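Local structure of uncharacterized protein (Staphylococcus aureus subsp. aureus, 3H04) at residues F136-A147 with Y176-I186. The protein is of unknown function but probably acts as an alpha/beta-hydrolase, perhaps an esterase related to feruloyl esterases. Residues are numbered along the deposited sequence; the frame is centred on the assembly and turned at random.
Sequences FKTTNSYYAKIA and YVYARGTGKWI
The guanidinium of Arg180 lies between Phe136 and Asn140: Phe136 CD1 stands over one face, 3.7 Å from Arg180 NH2, and the Asn140 amide over the opposite face, each flat group turned nearly perpendicular to the guanidinium. Phe136 presents its edge to Arg180 NH2 and one face to the edge of Trp185, a T-shaped pair with Phe136 CG 3.7 Å from Trp185 CZ3; Arg180 CD lies over a face of Trp185. A second edge-to-face pair sets the edge of Tyr176 against the face of Tyr143, ring centroids 5.5 Å apart, and Tyr142 CD2 sits over the centre of one Tyr143 face. In the guanidinium plane lie Tyr176 OH, which accepts from NH1, and a water that accepts from NE and bonds Thr138 O. NH2 hydrogen-bonds Pro135 O and NH1 also Asp222 O. With CG anti to the carbonyl carbon (chi1 -62°), Arg180 lays CG over the Tyr176 ring; bends at chi2 and chi3 then bring the guanidinium round. The hydroxyls of Tyr143 and Tyr176 both hydrogen-bond Asp222 OD1. These helices belong to the insertion after strand 121-125 of an alpha/beta-hydrolase fold; the Tyr143 side chain lies near, without touching, what is probably a Ser-His-Asp triad. Helices 141-147 and 176-182 cross at -116°, axes 7.0 Å apart. Tyr143 and Ala147 are knobs in holes of the second helix, and Gly181, where a CB would clash with Tyr143 O and Ala147 CB, permits this approach. Ile146 CG2 meets Val177 CG1 at 3.6 Å. Asn140 N donates almost straight (171°) to Arg180 O, 2.9 Å away, while its side chain N-caps helix 141-147 through weak bonds from Tyr142 N and Tyr143 N to OD1, and ND2 bonds Tyr221 O.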
loop_
_atom_site.group_PDB
_atom_site.type_symbol
_atom_site.label_atom_id
_atom_site.label_comp_id
_atom_site.label_asym_id
_atom_site.label_seq_id
_atom_site.Cartn_x
_atom_site.Cartn_y
_atom_site.Cartn_z
ATOM N N PHE A 136 -0.109 -13.768 -8.829
ATOM C CA PHE A 136 -1.278 -12.909 -8.993
ATOM C C PHE A 136 -2.224 -13.305 -10.127
ATOM O O PHE A 136 -3.397 -12.966 -10.097
ATOM C CB PHE A 136 -0.868 -11.464 -9.172
ATOM C CG PHE A 136 -0.131 -10.897 -7.994
ATOM C CD1 PHE A 136 -0.255 -11.448 -6.718
ATOM C CD2 PHE A 136 0.680 -9.789 -8.152
ATOM C CE1 PHE A 136 0.427 -10.915 -5.622
ATOM C CE2 PHE A 136 1.380 -9.273 -7.073
ATOM C CZ PHE A 136 1.231 -9.832 -5.794
ATOM N N LYS A 137 -1.704 -14.009 -11.113
ATOM C CA LYS A 137 -2.491 -14.493 -12.235
ATOM C C LYS A 137 -3.261 -15.775 -11.892
ATOM O O LYS A 137 -4.402 -15.953 -12.311
ATOM C CB LYS A 137 -1.562 -14.758 -13.407
ATOM C CG LYS A 137 -0.977 -13.506 -14.016
ATOM C CD LYS A 137 0.097 -13.819 -15.099
ATOM C CE LYS A 137 -0.471 -14.605 -16.265
ATOM N NZ LYS A 137 0.617 -15.166 -17.062
ATOM N N THR A 138 -2.656 -16.645 -11.093
ATOM C CA THR A 138 -3.233 -17.939 -10.823
ATOM C C THR A 138 -3.965 -17.990 -9.473
ATOM O O THR A 138 -3.944 -17.045 -8.682
ATOM C CB THR A 138 -2.141 -19.017 -10.849
ATOM O OG1 THR A 138 -1.225 -18.742 -9.795
ATOM C CG2 THR A 138 -1.351 -19.001 -12.186
ATOM N N THR A 139 -4.646 -19.102 -9.250
ATOM C CA THR A 139 -5.304 -19.377 -7.987
ATOM C C THR A 139 -4.327 -19.400 -6.845
ATOM O O THR A 139 -3.287 -20.011 -6.952
ATOM C CB THR A 139 -6.009 -20.748 -8.055
ATOM O OG1 THR A 139 -7.139 -20.595 -8.903
ATOM C CG2 THR A 139 -6.476 -21.207 -6.686
ATOM N N ASN A 140 -4.660 -18.708 -5.761
ATOM C CA ASN A 140 -3.886 -18.765 -4.528
ATOM C C ASN A 140 -4.484 -19.846 -3.612
ATOM O O ASN A 140 -5.656 -19.770 -3.220
ATOM C CB ASN A 140 -3.870 -17.400 -3.848
ATOM C CG ASN A 140 -3.043 -17.371 -2.550
ATOM O OD1 ASN A 140 -3.313 -18.117 -1.585
ATOM N ND2 ASN A 140 -2.099 -16.456 -2.489
ATOM N N SER A 141 -3.656 -20.856 -3.307
ATOM C CA SER A 141 -3.998 -21.980 -2.410
ATOM C C SER A 141 -4.609 -21.606 -1.082
ATOM O O SER A 141 -5.537 -22.269 -0.598
ATOM C CB SER A 141 -2.703 -22.768 -2.063
ATOM O OG SER A 141 -2.342 -23.557 -3.144
ATOM N N TYR A 142 -4.023 -20.607 -0.446
ATOM C CA TYR A 142 -4.454 -20.187 0.878
ATOM C C TYR A 142 -5.900 -19.713 0.852
ATOM O O TYR A 142 -6.634 -19.975 1.792
ATOM C CB TYR A 142 -3.510 -19.127 1.421
ATOM C CG TYR A 142 -3.861 -18.599 2.774
ATOM C CD1 TYR A 142 -3.336 -19.187 3.950
ATOM C CD2 TYR A 142 -4.675 -17.489 2.905
ATOM C CE1 TYR A 142 -3.696 -18.693 5.234
ATOM C CE2 TYR A 142 -5.027 -16.988 4.153
ATOM C CZ TYR A 142 -4.537 -17.611 5.318
ATOM O OH TYR A 142 -4.867 -17.062 6.517
ATOM N N TYR A 143 -6.313 -19.040 -0.220
ATOM C CA TYR A 143 -7.674 -18.467 -0.326
ATOM C C TYR A 143 -8.732 -19.357 -0.959
ATOM O O TYR A 143 -9.919 -19.058 -0.885
ATOM C CB TYR A 143 -7.571 -17.143 -1.098
ATOM C CG TYR A 143 -6.809 -16.090 -0.332
ATOM C CD1 TYR A 143 -7.292 -15.598 0.878
ATOM C CD2 TYR A 143 -5.623 -15.594 -0.797
ATOM C CE1 TYR A 143 -6.593 -14.575 1.574
ATOM C CE2 TYR A 143 -4.925 -14.585 -0.106
ATOM C CZ TYR A 143 -5.406 -14.122 1.105
ATOM O OH TYR A 143 -4.724 -13.132 1.788
ATOM N N ALA A 144 -8.295 -20.439 -1.618
ATOM C CA ALA A 144 -9.177 -21.282 -2.438
ATOM C C ALA A 144 -10.391 -21.919 -1.717
ATOM O O ALA A 144 -11.522 -21.902 -2.251
ATOM C CB ALA A 144 -8.317 -22.367 -3.131
ATOM N N LYS A 145 -10.203 -22.445 -0.504
ATOM C CA LYS A 145 -11.311 -23.143 0.199
ATOM C C LYS A 145 -12.465 -22.182 0.502
ATOM O O LYS A 145 -13.618 -22.473 0.199
ATOM C CB LYS A 145 -10.865 -23.772 1.517
ATOM C CG LYS A 145 -9.877 -24.939 1.404
ATOM C CD LYS A 145 -10.046 -25.905 2.588
ATOM C CE LYS A 145 -8.951 -26.967 2.612
ATOM N NZ LYS A 145 -9.330 -28.227 3.361
ATOM N N ILE A 146 -12.135 -21.037 1.103
ATOM C CA ILE A 146 -13.144 -20.050 1.423
ATOM C C ILE A 146 -13.771 -19.540 0.146
ATOM O O ILE A 146 -15.016 -19.387 0.078
ATOM C CB ILE A 146 -12.588 -18.889 2.313
ATOM C CG1 ILE A 146 -12.247 -19.437 3.710
ATOM C CG2 ILE A 146 -13.634 -17.768 2.471
ATOM C CD1 ILE A 146 -12.151 -18.333 4.793
ATOM N N ALA A 147 -12.946 -19.314 -0.879
ATOM C CA ALA A 147 -13.470 -18.842 -2.170
ATOM C C ALA A 147 -14.508 -19.801 -2.748
ATOM O O ALA A 147 -15.539 -19.380 -3.237
ATOM C CB ALA A 147 -12.331 -18.577 -3.187
ATOM N N TYR A 176 -12.069 -10.002 -1.993
ATOM C CA TYR A 176 -10.626 -10.231 -2.236
ATOM C C TYR A 176 -10.255 -11.730 -2.070
ATOM O O TYR A 176 -9.487 -12.279 -2.870
ATOM C CB TYR A 176 -9.795 -9.374 -1.298
ATOM C CG TYR A 176 -8.307 -9.687 -1.357
ATOM C CD1 TYR A 176 -7.537 -9.272 -2.472
ATOM C CD2 TYR A 176 -7.703 -10.451 -0.402
ATOM C CE1 TYR A 176 -6.220 -9.600 -2.608
ATOM C CE2 TYR A 176 -6.319 -10.739 -0.474
ATOM C CZ TYR A 176 -5.583 -10.297 -1.592
ATOM O OH TYR A 176 -4.225 -10.562 -1.812
ATOM N N VAL A 177 -10.785 -12.371 -1.036
ATOM C CA VAL A 177 -10.558 -13.799 -0.831
ATOM C C VAL A 177 -11.038 -14.569 -2.060
ATOM O O VAL A 177 -10.354 -15.482 -2.583
ATOM C CB VAL A 177 -11.320 -14.282 0.453
ATOM C CG1 VAL A 177 -11.430 -15.787 0.467
ATOM C CG2 VAL A 177 -10.585 -13.820 1.795
ATOM N N TYR A 178 -12.209 -14.179 -2.538
ATOM C CA TYR A 178 -12.791 -14.808 -3.710
ATOM C C TYR A 178 -11.888 -14.570 -4.926
ATOM O O TYR A 178 -11.587 -15.496 -5.678
ATOM C CB TYR A 178 -14.177 -14.223 -3.972
ATOM C CG TYR A 178 -14.827 -14.779 -5.210
ATOM C CD1 TYR A 178 -15.388 -16.035 -5.205
ATOM C CD2 TYR A 178 -14.891 -14.031 -6.374
ATOM C CE1 TYR A 178 -16.034 -16.548 -6.368
ATOM C CE2 TYR A 178 -15.491 -14.533 -7.516
ATOM C CZ TYR A 178 -16.048 -15.779 -7.508
ATOM O OH TYR A 178 -16.621 -16.241 -8.654
ATOM N N ALA A 179 -11.497 -13.321 -5.124
ATOM C CA ALA A 179 -10.655 -12.973 -6.266
ATOM C C ALA A 179 -9.329 -13.771 -6.307
ATOM O O ALA A 179 -8.969 -14.387 -7.364
ATOM C CB ALA A 179 -10.372 -11.448 -6.257
ATOM N N ARG A 180 -8.582 -13.753 -5.195
ATOM C CA ARG A 180 -7.335 -14.568 -5.108
ATOM C C ARG A 180 -7.590 -16.066 -5.187
ATOM O O ARG A 180 -6.826 -16.813 -5.826
ATOM C CB ARG A 180 -6.571 -14.260 -3.832
ATOM C CG ARG A 180 -6.076 -12.842 -3.683
ATOM C CD ARG A 180 -5.220 -12.332 -4.857
ATOM N NE ARG A 180 -4.064 -13.187 -5.169
ATOM C CZ ARG A 180 -2.943 -13.246 -4.451
ATOM N NH1 ARG A 180 -2.768 -12.521 -3.340
ATOM N NH2 ARG A 180 -1.978 -14.063 -4.824
ATOM N N GLY A 181 -8.631 -16.538 -4.490
ATOM C CA GLY A 181 -8.906 -17.943 -4.435
ATOM C C GLY A 181 -9.421 -18.552 -5.742
ATOM O O GLY A 181 -9.523 -19.809 -5.856
ATOM N N THR A 182 -9.846 -17.707 -6.699
ATOM C CA THR A 182 -10.317 -18.196 -8.015
ATOM C C THR A 182 -9.382 -17.752 -9.129
ATOM O O THR A 182 -9.609 -18.071 -10.320
ATOM C CB THR A 182 -11.718 -17.695 -8.352
ATOM O OG1 THR A 182 -11.751 -16.260 -8.313
ATOM C CG2 THR A 182 -12.743 -18.273 -7.393
ATOM N N GLY A 183 -8.339 -17.015 -8.759
ATOM C CA GLY A 183 -7.413 -16.442 -9.757
ATOM C C GLY A 183 -8.026 -15.359 -10.645
ATOM O O GLY A 183 -7.547 -15.125 -11.750
ATOM N N LYS A 184 -9.072 -14.686 -10.173
ATOM C CA LYS A 184 -9.713 -13.621 -10.949
ATOM C C LYS A 184 -9.275 -12.202 -10.545
ATOM O O LYS A 184 -9.890 -11.230 -10.954
ATOM C CB LYS A 184 -11.226 -13.723 -10.801
ATOM C CG LYS A 184 -11.826 -14.923 -11.482
ATOM C CD LYS A 184 -13.260 -15.205 -10.986
ATOM C CE LYS A 184 -13.662 -16.652 -11.406
ATOM N NZ LYS A 184 -15.105 -16.984 -11.279
ATOM N N TRP A 185 -8.244 -12.083 -9.719
ATOM C CA TRP A 185 -7.816 -10.772 -9.207
ATOM C C TRP A 185 -7.356 -9.838 -10.329
ATOM O O TRP A 185 -7.701 -8.676 -10.327
ATOM C CB TRP A 185 -6.698 -10.936 -8.167
ATOM C CG TRP A 185 -6.325 -9.675 -7.443
ATOM C CD1 TRP A 185 -7.070 -9.004 -6.526
ATOM C CD2 TRP A 185 -5.076 -8.985 -7.521
ATOM N NE1 TRP A 185 -6.404 -7.897 -6.070
ATOM C CE2 TRP A 185 -5.151 -7.884 -6.633
ATOM C CE3 TRP A 185 -3.878 -9.216 -8.231
ATOM C CZ2 TRP A 185 -4.107 -6.992 -6.473
ATOM C CZ3 TRP A 185 -2.853 -8.328 -8.091
ATOM C CH2 TRP A 185 -2.948 -7.237 -7.186
ATOM N N ILE A 186 -6.580 -10.344 -11.275
ATOM C CA ILE A 186 -6.196 -9.522 -12.439
ATOM C C ILE A 186 -7.418 -9.081 -13.281
ATOM O O ILE A 186 -7.468 -7.974 -13.819
ATOM C CB ILE A 186 -5.208 -10.258 -13.358
ATOM C CG1 ILE A 186 -3.857 -10.415 -12.675
ATOM C CG2 ILE A 186 -5.083 -9.511 -14.713
ATOM C CD1 ILE A 186 -3.020 -9.155 -12.621
HETATM O O HOH W 1 -5.781 -13.249 -10.945
HETATM O O HOH W 2 -4.343 -14.880 -7.269
#